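Local structure of 2-oxoglutarate dehydrogenase E3 component (Thermus thermophilus, 2EQ7) at residues I171-G176 against D254-A259; I194-M199 against V229-V234. The protein probably catalyses the NAD(+)-dependent reoxidation of protein-bound dihydrolipoyl groups to lipoyl groups, using one FAD per subunit. All coordinates share one frame; numbering follows the deposited sequence.

Interaction 1: residues I171-G176 against D254-A259. With NAD (nicotinamide-adenine-dinucleotide), chain E.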
ATOM      1  N   ILE A 171      25.008  -0.950  21.235  1.00 11.29           N
ATOM      2  CA  ILE A 171      25.779  -1.609  20.193  1.00 10.70           C
ATOM      3  C   ILE A 171      24.931  -2.791  19.753  1.00 11.25           C
ATOM      4  O   ILE A 171      24.423  -3.545  20.586  1.00 11.04           O
ATOM      5  CB  ILE A 171      27.147  -2.120  20.697  1.00 11.95           C
ATOM      6  CG1 ILE A 171      28.088  -0.935  20.926  1.00 10.10           C
ATOM      7  CG2 ILE A 171      27.758  -3.082  19.670  1.00 11.35           C
ATOM      8  CD1 ILE A 171      29.469  -1.339  21.422  1.00 12.08           C
ATOM      9  N   VAL A 172      24.753  -2.917  18.444  1.00  9.45           N
ATOM     10  CA  VAL A 172      23.974  -3.999  17.867  1.00  9.53           C
ATOM     11  C   VAL A 172      24.941  -4.923  17.145  1.00  9.32           C
ATOM     12  O   VAL A 172      25.648  -4.499  16.230  1.00  9.23           O
ATOM     13  CB  VAL A 172      22.949  -3.465  16.844  1.00  9.42           C
ATOM     14  CG1 VAL A 172      22.167  -4.630  16.225  1.00 10.12           C
ATOM     15  CG2 VAL A 172      22.001  -2.484  17.524  1.00 11.23           C
ATOM     16  N   VAL A 173      24.991  -6.178  17.575  1.00  9.36           N
ATOM     17  CA  VAL A 173      25.863  -7.148  16.933  1.00 10.52           C
ATOM     18  C   VAL A 173      25.006  -7.917  15.939  1.00 10.90           C
ATOM     19  O   VAL A 173      24.129  -8.692  16.329  1.00 10.86           O
ATOM     20  CB  VAL A 173      26.464  -8.123  17.954  1.00  9.91           C
ATOM     21  CG1 VAL A 173      27.368  -9.120  17.247  1.00 13.04           C
ATOM     22  CG2 VAL A 173      27.245  -7.338  19.016  1.00 11.19           C
ATOM     23  N   GLY A 174      25.260  -7.686  14.657  1.00  8.95           N
ATOM     24  CA  GLY A 174      24.497  -8.349  13.614  1.00 10.84           C
ATOM     25  C   GLY A 174      23.674  -7.328  12.849  1.00 12.71           C
ATOM     26  O   GLY A 174      22.785  -6.692  13.414  1.00 13.24           O
ATOM     27  N   GLY A 175      23.968  -7.171  11.561  1.00 12.74           N
ATOM     28  CA  GLY A 175      23.243  -6.209  10.751  1.00 12.93           C
ATOM     29  C   GLY A 175      22.115  -6.812   9.938  1.00 13.04           C
ATOM     30  O   GLY A 175      21.972  -6.510   8.750  1.00 12.65           O
ATOM     31  N   GLY A 176      21.323  -7.673  10.575  1.00 11.26           N
ATOM     32  CA  GLY A 176      20.199  -8.297   9.904  1.00 10.94           C
ATOM     33  C   GLY A 176      18.950  -7.471  10.141  1.00 11.55           C
ATOM     34  O   GLY A 176      19.040  -6.348  10.632  1.00 10.88           O
ATOM     35  N   ASP A 254      26.141   0.939  26.951  1.00 14.12           N
ATOM     36  CA  ASP A 254      25.190   0.749  28.038  1.00 14.54           C
ATOM     37  C   ASP A 254      24.374  -0.517  27.818  1.00 13.38           C
ATOM     38  O   ASP A 254      23.982  -1.189  28.769  1.00 13.32           O
ATOM     39  CB  ASP A 254      24.253   1.950  28.140  1.00 16.62           C
ATOM     40  CG  ASP A 254      25.002   3.246  28.348  1.00 20.50           C
ATOM     41  OD1 ASP A 254      25.362   3.899  27.345  1.00 19.45           O
ATOM     42  OD2 ASP A 254      25.248   3.598  29.522  1.00 25.03           O
ATOM     43  N   ARG A 255      24.114  -0.830  26.554  1.00 12.12           N
ATOM     44  CA  ARG A 255      23.358  -2.024  26.201  1.00 11.72           C
ATOM     45  C   ARG A 255      23.931  -2.622  24.925  1.00 10.71           C
ATOM     46  O   ARG A 255      24.432  -1.901  24.063  1.00  9.93           O
ATOM     47  CB  ARG A 255      21.878  -1.674  25.985  1.00 12.87           C
ATOM     48  CG  ARG A 255      21.126  -1.252  27.250  1.00 14.87           C
ATOM     49  CD  ARG A 255      20.917  -2.450  28.165  1.00 14.79           C
ATOM     50  NE  ARG A 255      20.162  -2.149  29.379  1.00 19.30           N
ATOM     51  CZ  ARG A 255      20.709  -1.860  30.558  1.00 21.29           C
ATOM     52  NH1 ARG A 255      22.029  -1.818  30.695  1.00 21.42           N
ATOM     53  NH2 ARG A 255      19.935  -1.645  31.613  1.00 22.27           N
ATOM     54  N   VAL A 256      23.889  -3.944  24.820  1.00 10.41           N
ATOM     55  CA  VAL A 256      24.363  -4.610  23.622  1.00  9.34           C
ATOM     56  C   VAL A 256      23.302  -5.612  23.206  1.00  9.85           C
ATOM     57  O   VAL A 256      22.926  -6.494  23.979  1.00 10.83           O
ATOM     58  CB  VAL A 256      25.686  -5.373  23.845  1.00 10.23           C
ATOM     59  CG1 VAL A 256      26.104  -6.060  22.548  1.00  9.16           C
ATOM     60  CG2 VAL A 256      26.778  -4.410  24.304  1.00  9.94           C
ATOM     61  N   LEU A 257      22.808  -5.451  21.986  1.00  8.81           N
ATOM     62  CA  LEU A 257      21.805  -6.354  21.447  1.00  8.91           C
ATOM     63  C   LEU A 257      22.524  -7.375  20.585  1.00  9.41           C
ATOM     64  O   LEU A 257      23.244  -7.011  19.657  1.00 10.09           O
ATOM     65  CB  LEU A 257      20.798  -5.580  20.591  1.00  7.91           C
ATOM     66  CG  LEU A 257      19.954  -6.407  19.617  1.00  8.28           C
ATOM     67  CD1 LEU A 257      19.151  -7.462  20.375  1.00  7.43           C
ATOM     68  CD2 LEU A 257      19.037  -5.470  18.832  1.00  9.04           C
ATOM     69  N   VAL A 258      22.354  -8.653  20.912  1.00  9.43           N
ATOM     70  CA  VAL A 258      22.965  -9.718  20.135  1.00  9.31           C
ATOM     71  C   VAL A 258      21.878 -10.207  19.187  1.00 11.15           C
ATOM     72  O   VAL A 258      20.912 -10.839  19.608  1.00 10.03           O
ATOM     73  CB  VAL A 258      23.440 -10.874  21.036  1.00 10.94           C
ATOM     74  CG1 VAL A 258      24.039 -11.988  20.182  1.00 10.85           C
ATOM     75  CG2 VAL A 258      24.479 -10.356  22.028  1.00 12.07           C
ATOM     76  N   ALA A 259      22.031  -9.877  17.910  1.00  9.20           N
ATOM     77  CA  ALA A 259      21.056 -10.250  16.892  1.00 10.98           C
ATOM     78  C   ALA A 259      21.804 -10.844  15.710  1.00 10.71           C
ATOM     79  O   ALA A 259      21.789 -10.300  14.608  1.00  9.83           O
ATOM     80  CB  ALA A 259      20.268  -9.017  16.459  1.00 12.66           C
TER
HETATM   81  PA  NAD E2483      19.771 -12.350  10.384  1.00 27.73           P
HETATM   82  O1A NAD E2483      20.193 -13.542   9.631  1.00 27.81           O
HETATM   83  O2A NAD E2483      18.532 -11.668   9.608  1.00 30.65           O
HETATM   84  O5B NAD E2483      20.989 -11.303  10.481  1.00 24.94           O
HETATM   85  C5B NAD E2483      22.062 -11.895  11.217  1.00 18.27           C
HETATM   86  C4B NAD E2483      23.337 -11.094  10.925  1.00 18.17           C
HETATM   87  O4B NAD E2483      24.305 -11.273  11.976  1.00 17.62           O
HETATM   88  C3B NAD E2483      23.979 -11.567   9.612  1.00 17.26           C
HETATM   89  O3B NAD E2483      24.014 -10.489   8.663  1.00 18.63           O
HETATM   90  C2B NAD E2483      25.384 -12.038  10.049  1.00 17.27           C
HETATM   91  O2B NAD E2483      26.375 -11.820   9.042  1.00 16.62           O
HETATM   92  C1B NAD E2483      25.607 -11.226  11.345  1.00 16.48           C
HETATM   93  N9A NAD E2483      26.625 -11.835  12.230  1.00 15.90           N
HETATM   94  C8A NAD E2483      26.750 -13.161  12.571  1.00 16.30           C
HETATM   95  N7A NAD E2483      27.764 -13.326  13.374  1.00 16.12           N
HETATM   96  C5A NAD E2483      28.355 -12.129  13.603  1.00 16.37           C
HETATM   97  C6A NAD E2483      29.471 -11.679  14.370  1.00 17.92           C
HETATM   98  N6A NAD E2483      30.230 -12.573  15.112  1.00 16.35           N
HETATM   99  N1A NAD E2483      29.778 -10.360  14.359  1.00 16.18           N
HETATM  100  C2A NAD E2483      29.062  -9.477  13.650  1.00 16.05           C
HETATM  101  N3A NAD E2483      28.011  -9.857  12.920  1.00 15.32           N
HETATM  102  C4A NAD E2483      27.627 -11.153  12.867  1.00 15.99           C
HETATM  103  O3  NAD E2483      19.327 -12.844  11.871  1.00 31.64           O
HETATM  104  PN  NAD E2483      18.196 -11.885  12.564  1.00 36.02           P
HETATM  105  O1N NAD E2483      18.306 -10.435  12.043  1.00 35.25           O
HETATM  106  O2N NAD E2483      18.411 -11.899  14.097  1.00 28.85           O
HETATM  107  O5D NAD E2483      16.695 -12.413  12.237  1.00 37.40           O
HETATM  108  C5D NAD E2483      16.674 -13.845  12.276  1.00 40.55           C
HETATM  109  C4D NAD E2483      15.561 -14.380  11.351  1.00 42.73           C
HETATM  110  O4D NAD E2483      14.275 -13.718  11.619  1.00 44.33           O
HETATM  111  C3D NAD E2483      15.907 -14.144   9.866  1.00 44.22           C
HETATM  112  O3D NAD E2483      15.721 -15.340   9.108  1.00 46.67           O
HETATM  113  C2D NAD E2483      14.974 -13.011   9.426  1.00 45.81           C
HETATM  114  O2D NAD E2483      14.589 -13.130   8.052  1.00 47.25           O
HETATM  115  C1D NAD E2483      13.773 -13.099  10.385  1.00 46.05           C
HETATM  116  N1N NAD E2483      13.242 -11.735  10.641  1.00 46.07           N
HETATM  117  C2N NAD E2483      12.437 -11.163   9.720  1.00 47.03           C
HETATM  118  C3N NAD E2483      11.920  -9.854   9.937  1.00 47.23           C
HETATM  119  C7N NAD E2483      11.042  -9.195   8.942  1.00 46.38           C
HETATM  120  O7N NAD E2483      10.782  -9.755   7.901  1.00 46.22           O
HETATM  121  N7N NAD E2483      10.533  -7.962   9.191  1.00 45.75           N
HETATM  122  C4N NAD E2483      12.273  -9.178  11.137  1.00 47.58           C
HETATM  123  C5N NAD E2483      13.110  -9.811  12.056  1.00 47.50           C
HETATM  124  C6N NAD E2483      13.582 -11.099  11.780  1.00 47.19           C
HETATM  125  O   HOH W   1      20.152  -8.686  12.909  1.00 12.11           O
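Val173 lays its CG2 obliquely over CG1 of Val256, 3.9 Å away, on one face of the parallel sheet of the NAD-binding Rossmann domain, while its CG1 reaches toward the adenine. Ile171 and Val256 share this face, which is covered by the antiparallel strands 231-237 and 240-245; beta-branched residues suit it because they favour extended backbone and pack closely when buried. On the other face Val172 and Leu257 run side by side, Val172 CG1 and Leu257 CD2 meeting at 4.2 Å. A chi1 of 162° turns CG of Leu257 away from the backbone N, and CD2 then lies alongside Val172 CG1.

Strands 171-173 and 255-258 lie 18° from parallel, and the hydrogen bonds alternate as parallel pairing requires: Ile171 N to Arg255 O, Leu257 N to Ile171 O, Val173 N to Leu257 O, and Ala259 N to Val173 O. Val173 N to Leu257 O is the straightest, 2.8 Å with 174° at the hydrogen.

Past the strand comes the glycine-rich turn, Gly174 to Gly176, consistent with a GxGxxG motif. Gly174, at a positive phi that glycine takes readily, makes a CA-H...O contact from CA to Ala259 O, 3.5 Å. Gly176 CA, at the helix N-cap, stands 3.2 Å from NAD O5B, the ribose-to-PA oxygen, and a water lies between the strand ends and the cofactor, 2.9 Å from Ala259 O and 2.7 Å from NAD O1N.

Interaction 2: residues I194-M199 against V229-V234; sequences IVLEYM and VRVTAV. With NAD (nicotinamide-adenine-dinucleotide), chain E.
Leu196 turns CG anti to its carbonyl carbon (chi1 -55°), which sends CD1 across Val231 at about a right angle, 3.6 Å from CG2, whereas Glu197 sets CG anti to its backbone N (chi1 168°) and then bends at chi2, bringing its carboxylate to the adenosine ribose of NAD. Leu196 and Glu197 thus divide the work: the leucine packs against Val231 and Leu245, and the glutamate binds the cofactor.

The two segments are joined by a single backbone hydrogen bond, Val229 N to Glu197 O, 2.8 Å long. Nearby, Val229 O lies close to the plane of the Tyr198 ring, at its edge, and takes a CA-H contact from Tyr198 CA. The tyrosine ring and the arginine chain of Arg230 run side by side, pointing the same way, with Tyr198 CD1 3.4 Å from Arg230 CB. The guanidinium is turned 81° to the ring and meets CE1 edge-on, so this is contact with the aliphatic stem; its NE is engaged in a salt bridge with Glu246. Long, amphipathic side chains suit this more exposed margin.

Between the segments sits the adenine. Val231 offers its backbone N to N1A and its O to the N6A amine, each 3.2 Å, reading the adenine edge without any side chain. Glu197 takes both ribose hydroxyls, O3B at OE1 and O2B at OE2, the latter 2.5 Å, while Met199 N also bonds OE2, from its anti side, and helps hold the carboxylate in place. An acidic group accepting from a 2'-hydroxyl would probably repel a 2'-phosphate, which is consistent with use of NAD rather than NADP.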
ATOM      1  N   ILE A 194      25.526   1.812  17.270  1.00 12.01           N
ATOM      2  CA  ILE A 194      26.608   1.266  16.462  1.00 11.55           C
ATOM      3  C   ILE A 194      26.246  -0.156  16.058  1.00 11.29           C
ATOM      4  O   ILE A 194      26.041  -1.010  16.917  1.00 11.47           O
ATOM      5  CB  ILE A 194      27.931   1.206  17.246  1.00 13.97           C
ATOM      6  CG1 ILE A 194      28.357   2.617  17.669  1.00 15.72           C
ATOM      7  CG2 ILE A 194      29.008   0.548  16.387  1.00 14.07           C
ATOM      8  CD1 ILE A 194      29.591   2.643  18.554  1.00 21.02           C
ATOM      9  N   VAL A 195      26.156  -0.398  14.755  1.00  9.70           N
ATOM     10  CA  VAL A 195      25.835  -1.729  14.256  1.00 10.20           C
ATOM     11  C   VAL A 195      27.101  -2.373  13.714  1.00 10.13           C
ATOM     12  O   VAL A 195      27.777  -1.803  12.854  1.00 11.13           O
ATOM     13  CB  VAL A 195      24.788  -1.669  13.132  1.00 11.26           C
ATOM     14  CG1 VAL A 195      24.490  -3.079  12.624  1.00 12.14           C
ATOM     15  CG2 VAL A 195      23.521  -1.002  13.649  1.00 12.99           C
ATOM     16  N   LEU A 196      27.419  -3.557  14.230  1.00  9.71           N
ATOM     17  CA  LEU A 196      28.607  -4.291  13.807  1.00 11.25           C
ATOM     18  C   LEU A 196      28.168  -5.506  12.998  1.00 11.76           C
ATOM     19  O   LEU A 196      27.444  -6.364  13.501  1.00 12.36           O
ATOM     20  CB  LEU A 196      29.408  -4.736  15.032  1.00 11.26           C
ATOM     21  CG  LEU A 196      29.809  -3.621  16.008  1.00 12.93           C
ATOM     22  CD1 LEU A 196      30.406  -4.228  17.268  1.00 14.04           C
ATOM     23  CD2 LEU A 196      30.804  -2.670  15.338  1.00 13.32           C
ATOM     24  N   GLU A 197      28.618  -5.574  11.748  1.00 11.41           N
ATOM     25  CA  GLU A 197      28.252  -6.663  10.848  1.00 13.12           C
ATOM     26  C   GLU A 197      29.482  -7.379  10.297  1.00 13.34           C
ATOM     27  O   GLU A 197      30.409  -6.747   9.803  1.00 13.89           O
ATOM     28  CB  GLU A 197      27.402  -6.102   9.701  1.00 11.94           C
ATOM     29  CG  GLU A 197      27.180  -7.042   8.527  1.00 13.77           C
ATOM     30  CD  GLU A 197      26.493  -8.330   8.917  1.00 15.59           C
ATOM     31  OE1 GLU A 197      25.461  -8.272   9.623  1.00 17.74           O
ATOM     32  OE2 GLU A 197      26.981  -9.405   8.504  1.00 16.12           O
ATOM     33  N   TYR A 198      29.467  -8.703  10.396  1.00 15.40           N
ATOM     34  CA  TYR A 198      30.565  -9.551   9.934  1.00 17.38           C
ATOM     35  C   TYR A 198      30.761  -9.526   8.423  1.00 16.80           C
ATOM     36  O   TYR A 198      31.890  -9.406   7.934  1.00 17.62           O
ATOM     37  CB  TYR A 198      30.317 -10.993  10.389  1.00 20.41           C
ATOM     38  CG  TYR A 198      31.335 -11.991   9.880  1.00 26.22           C
ATOM     39  CD1 TYR A 198      32.679 -11.892  10.238  1.00 28.85           C
ATOM     40  CD2 TYR A 198      30.951 -13.043   9.048  1.00 28.92           C
ATOM     41  CE1 TYR A 198      33.618 -12.818   9.782  1.00 31.09           C
ATOM     42  CE2 TYR A 198      31.881 -13.972   8.586  1.00 31.74           C
ATOM     43  CZ  TYR A 198      33.211 -13.854   8.958  1.00 32.31           C
ATOM     44  OH  TYR A 198      34.133 -14.773   8.509  1.00 34.57           O
ATOM     45  N   MET A 199      29.665  -9.652   7.682  1.00 16.02           N
ATOM     46  CA  MET A 199      29.732  -9.657   6.223  1.00 16.92           C
ATOM     47  C   MET A 199      29.981  -8.266   5.644  1.00 16.02           C
ATOM     48  O   MET A 199      29.988  -7.270   6.367  1.00 16.50           O
ATOM     49  CB  MET A 199      28.446 -10.246   5.636  1.00 17.61           C
ATOM     50  CG  MET A 199      28.181 -11.694   6.046  1.00 20.66           C
ATOM     51  SD  MET A 199      29.507 -12.842   5.575  1.00 26.75           S
ATOM     52  CE  MET A 199      28.907 -13.412   3.993  1.00 26.67           C
ATOM     53  N   VAL A 229      33.230  -6.658  10.105  1.00 14.92           N
ATOM     54  CA  VAL A 229      33.688  -6.691  11.489  1.00 15.20           C
ATOM     55  C   VAL A 229      33.171  -7.921  12.226  1.00 16.04           C
ATOM     56  O   VAL A 229      31.968  -8.077  12.408  1.00 15.87           O
ATOM     57  CB  VAL A 229      33.202  -5.440  12.259  1.00 16.71           C
ATOM     58  CG1 VAL A 229      33.558  -5.555  13.735  1.00 19.40           C
ATOM     59  CG2 VAL A 229      33.832  -4.196  11.665  1.00 19.79           C
ATOM     60  N   ARG A 230      34.076  -8.790  12.659  1.00 16.44           N
ATOM     61  CA  ARG A 230      33.648  -9.975  13.389  1.00 16.57           C
ATOM     62  C   ARG A 230      33.778  -9.743  14.888  1.00 16.20           C
ATOM     63  O   ARG A 230      34.879  -9.537  15.400  1.00 16.20           O
ATOM     64  CB  ARG A 230      34.477 -11.198  12.989  1.00 17.45           C
ATOM     65  CG  ARG A 230      34.017 -12.494  13.663  1.00 18.91           C
ATOM     66  CD  ARG A 230      34.700 -13.715  13.062  1.00 20.01           C
ATOM     67  NE  ARG A 230      36.124 -13.778  13.379  1.00 20.39           N
ATOM     68  CZ  ARG A 230      36.621 -14.289  14.502  1.00 21.78           C
ATOM     69  NH1 ARG A 230      35.811 -14.787  15.427  1.00 19.91           N
ATOM     70  NH2 ARG A 230      37.931 -14.308  14.698  1.00 23.93           N
ATOM     71  N   VAL A 231      32.647  -9.748  15.584  1.00 15.88           N
ATOM     72  CA  VAL A 231      32.658  -9.571  17.032  1.00 15.35           C
ATOM     73  C   VAL A 231      33.101 -10.907  17.609  1.00 16.74           C
ATOM     74  O   VAL A 231      32.597 -11.960  17.213  1.00 15.65           O
ATOM     75  CB  VAL A 231      31.255  -9.213  17.563  1.00 15.17           C
ATOM     76  CG1 VAL A 231      31.239  -9.268  19.083  1.00 14.16           C
ATOM     77  CG2 VAL A 231      30.866  -7.823  17.081  1.00 13.53           C
ATOM     78  N   THR A 232      34.038 -10.862  18.550  1.00 15.43           N
ATOM     79  CA  THR A 232      34.574 -12.077  19.146  1.00 15.47           C
ATOM     80  C   THR A 232      34.097 -12.341  20.567  1.00 15.58           C
ATOM     81  O   THR A 232      34.256 -13.448  21.078  1.00 15.59           O
ATOM     82  CB  THR A 232      36.109 -12.036  19.151  1.00 16.53           C
ATOM     83  OG1 THR A 232      36.548 -10.826  19.781  1.00 15.89           O
ATOM     84  CG2 THR A 232      36.648 -12.090  17.728  1.00 17.46           C
ATOM     85  N   ALA A 233      33.525 -11.331  21.211  1.00 14.85           N
ATOM     86  CA  ALA A 233      33.038 -11.508  22.570  1.00 14.53           C
ATOM     87  C   ALA A 233      32.197 -10.336  23.041  1.00 14.57           C
ATOM     88  O   ALA A 233      32.416  -9.194  22.637  1.00 14.63           O
ATOM     89  CB  ALA A 233      34.210 -11.713  23.526  1.00 16.24           C
ATOM     90  N   VAL A 234      31.221 -10.642  23.885  1.00 13.12           N
ATOM     91  CA  VAL A 234      30.349  -9.636  24.473  1.00 12.92           C
ATOM     92  C   VAL A 234      30.199 -10.062  25.925  1.00 14.05           C
ATOM     93  O   VAL A 234      29.760 -11.182  26.207  1.00 12.95           O
ATOM     94  CB  VAL A 234      28.964  -9.598  23.790  1.00 12.33           C
ATOM     95  CG1 VAL A 234      28.107  -8.507  24.423  1.00 12.98           C
ATOM     96  CG2 VAL A 234      29.129  -9.342  22.300  1.00 12.72           C
TER
HETATM   97  PA  NAD E2483      19.771 -12.350  10.384  1.00 27.73           P
HETATM   98  O1A NAD E2483      20.193 -13.542   9.631  1.00 27.81           O
HETATM   99  O2A NAD E2483      18.532 -11.668   9.608  1.00 30.65           O
HETATM  100  O5B NAD E2483      20.989 -11.303  10.481  1.00 24.94           O
HETATM  101  C5B NAD E2483      22.062 -11.895  11.217  1.00 18.27           C
HETATM  102  C4B NAD E2483      23.337 -11.094  10.925  1.00 18.17           C
HETATM  103  O4B NAD E2483      24.305 -11.273  11.976  1.00 17.62           O
HETATM  104  C3B NAD E2483      23.979 -11.567   9.612  1.00 17.26           C
HETATM  105  O3B NAD E2483      24.014 -10.489   8.663  1.00 18.63           O
HETATM  106  C2B NAD E2483      25.384 -12.038  10.049  1.00 17.27           C
HETATM  107  O2B NAD E2483      26.375 -11.820   9.042  1.00 16.62           O
HETATM  108  C1B NAD E2483      25.607 -11.226  11.345  1.00 16.48           C
HETATM  109  N9A NAD E2483      26.625 -11.835  12.230  1.00 15.90           N
HETATM  110  C8A NAD E2483      26.750 -13.161  12.571  1.00 16.30           C
HETATM  111  N7A NAD E2483      27.764 -13.326  13.374  1.00 16.12           N
HETATM  112  C5A NAD E2483      28.355 -12.129  13.603  1.00 16.37           C
HETATM  113  C6A NAD E2483      29.471 -11.679  14.370  1.00 17.92           C
HETATM  114  N6A NAD E2483      30.230 -12.573  15.112  1.00 16.35           N
HETATM  115  N1A NAD E2483      29.778 -10.360  14.359  1.00 16.18           N
HETATM  116  C2A NAD E2483      29.062  -9.477  13.650  1.00 16.05           C
HETATM  117  N3A NAD E2483      28.011  -9.857  12.920  1.00 15.32           N
HETATM  118  C4A NAD E2483      27.627 -11.153  12.867  1.00 15.99           C
HETATM  119  O3  NAD E2483      19.327 -12.844  11.871  1.00 31.64           O
HETATM  120  PN  NAD E2483      18.196 -11.885  12.564  1.00 36.02           P
HETATM  121  O1N NAD E2483      18.306 -10.435  12.043  1.00 35.25           O
HETATM  122  O2N NAD E2483      18.411 -11.899  14.097  1.00 28.85           O
HETATM  123  O5D NAD E2483      16.695 -12.413  12.237  1.00 37.40           O
HETATM  124  C5D NAD E2483      16.674 -13.845  12.276  1.00 40.55           C
HETATM  125  C4D NAD E2483      15.561 -14.380  11.351  1.00 42.73           C
HETATM  126  O4D NAD E2483      14.275 -13.718  11.619  1.00 44.33           O
HETATM  127  C3D NAD E2483      15.907 -14.144   9.866  1.00 44.22           C
HETATM  128  O3D NAD E2483      15.721 -15.340   9.108  1.00 46.67           O
HETATM  129  C2D NAD E2483      14.974 -13.011   9.426  1.00 45.81           C
HETATM  130  O2D NAD E2483      14.589 -13.130   8.052  1.00 47.25           O
HETATM  131  C1D NAD E2483      13.773 -13.099  10.385  1.00 46.05           C
HETATM  132  N1N NAD E2483      13.242 -11.735  10.641  1.00 46.07           N
HETATM  133  C2N NAD E2483      12.437 -11.163   9.720  1.00 47.03           C
HETATM  134  C3N NAD E2483      11.920  -9.854   9.937  1.00 47.23           C
HETATM  135  C7N NAD E2483      11.042  -9.195   8.942  1.00 46.38           C
HETATM  136  O7N NAD E2483      10.782  -9.755   7.901  1.00 46.22           O
HETATM  137  N7N NAD E2483      10.533  -7.962   9.191  1.00 45.75           N
HETATM  138  C4N NAD E2483      12.273  -9.178  11.137  1.00 47.58           C
HETATM  139  C5N NAD E2483      13.110  -9.811  12.056  1.00 47.50           C
HETATM  140  C6N NAD E2483      13.582 -11.099  11.780  1.00 47.19           C

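The two contacts, with centres about 8 Å apart, build successive parts of one NAD site: strand 169-173 of interaction 1 is the sheet neighbour of strand 192-196 of interaction 2, and Val172 N bonds Ile194 O at 2.8 Å. Interaction 1 brings the glycine turn to the ribose and pyrophosphate, whereas interaction 2 holds the adenine and the ribose hydroxyls. A probable hydrogen bond of 2.7 Å from Gly175 N to Glu197 OE1 links the turn to the acid and probably helps to position the carboxylate. Hydrophobic contacts join them as well: Val173 CG1 meets Val231 CG2 and Val256 CG1 meets Val234 CG1, both at 3.7 Å, packing strand 231-237 over the parallel sheet.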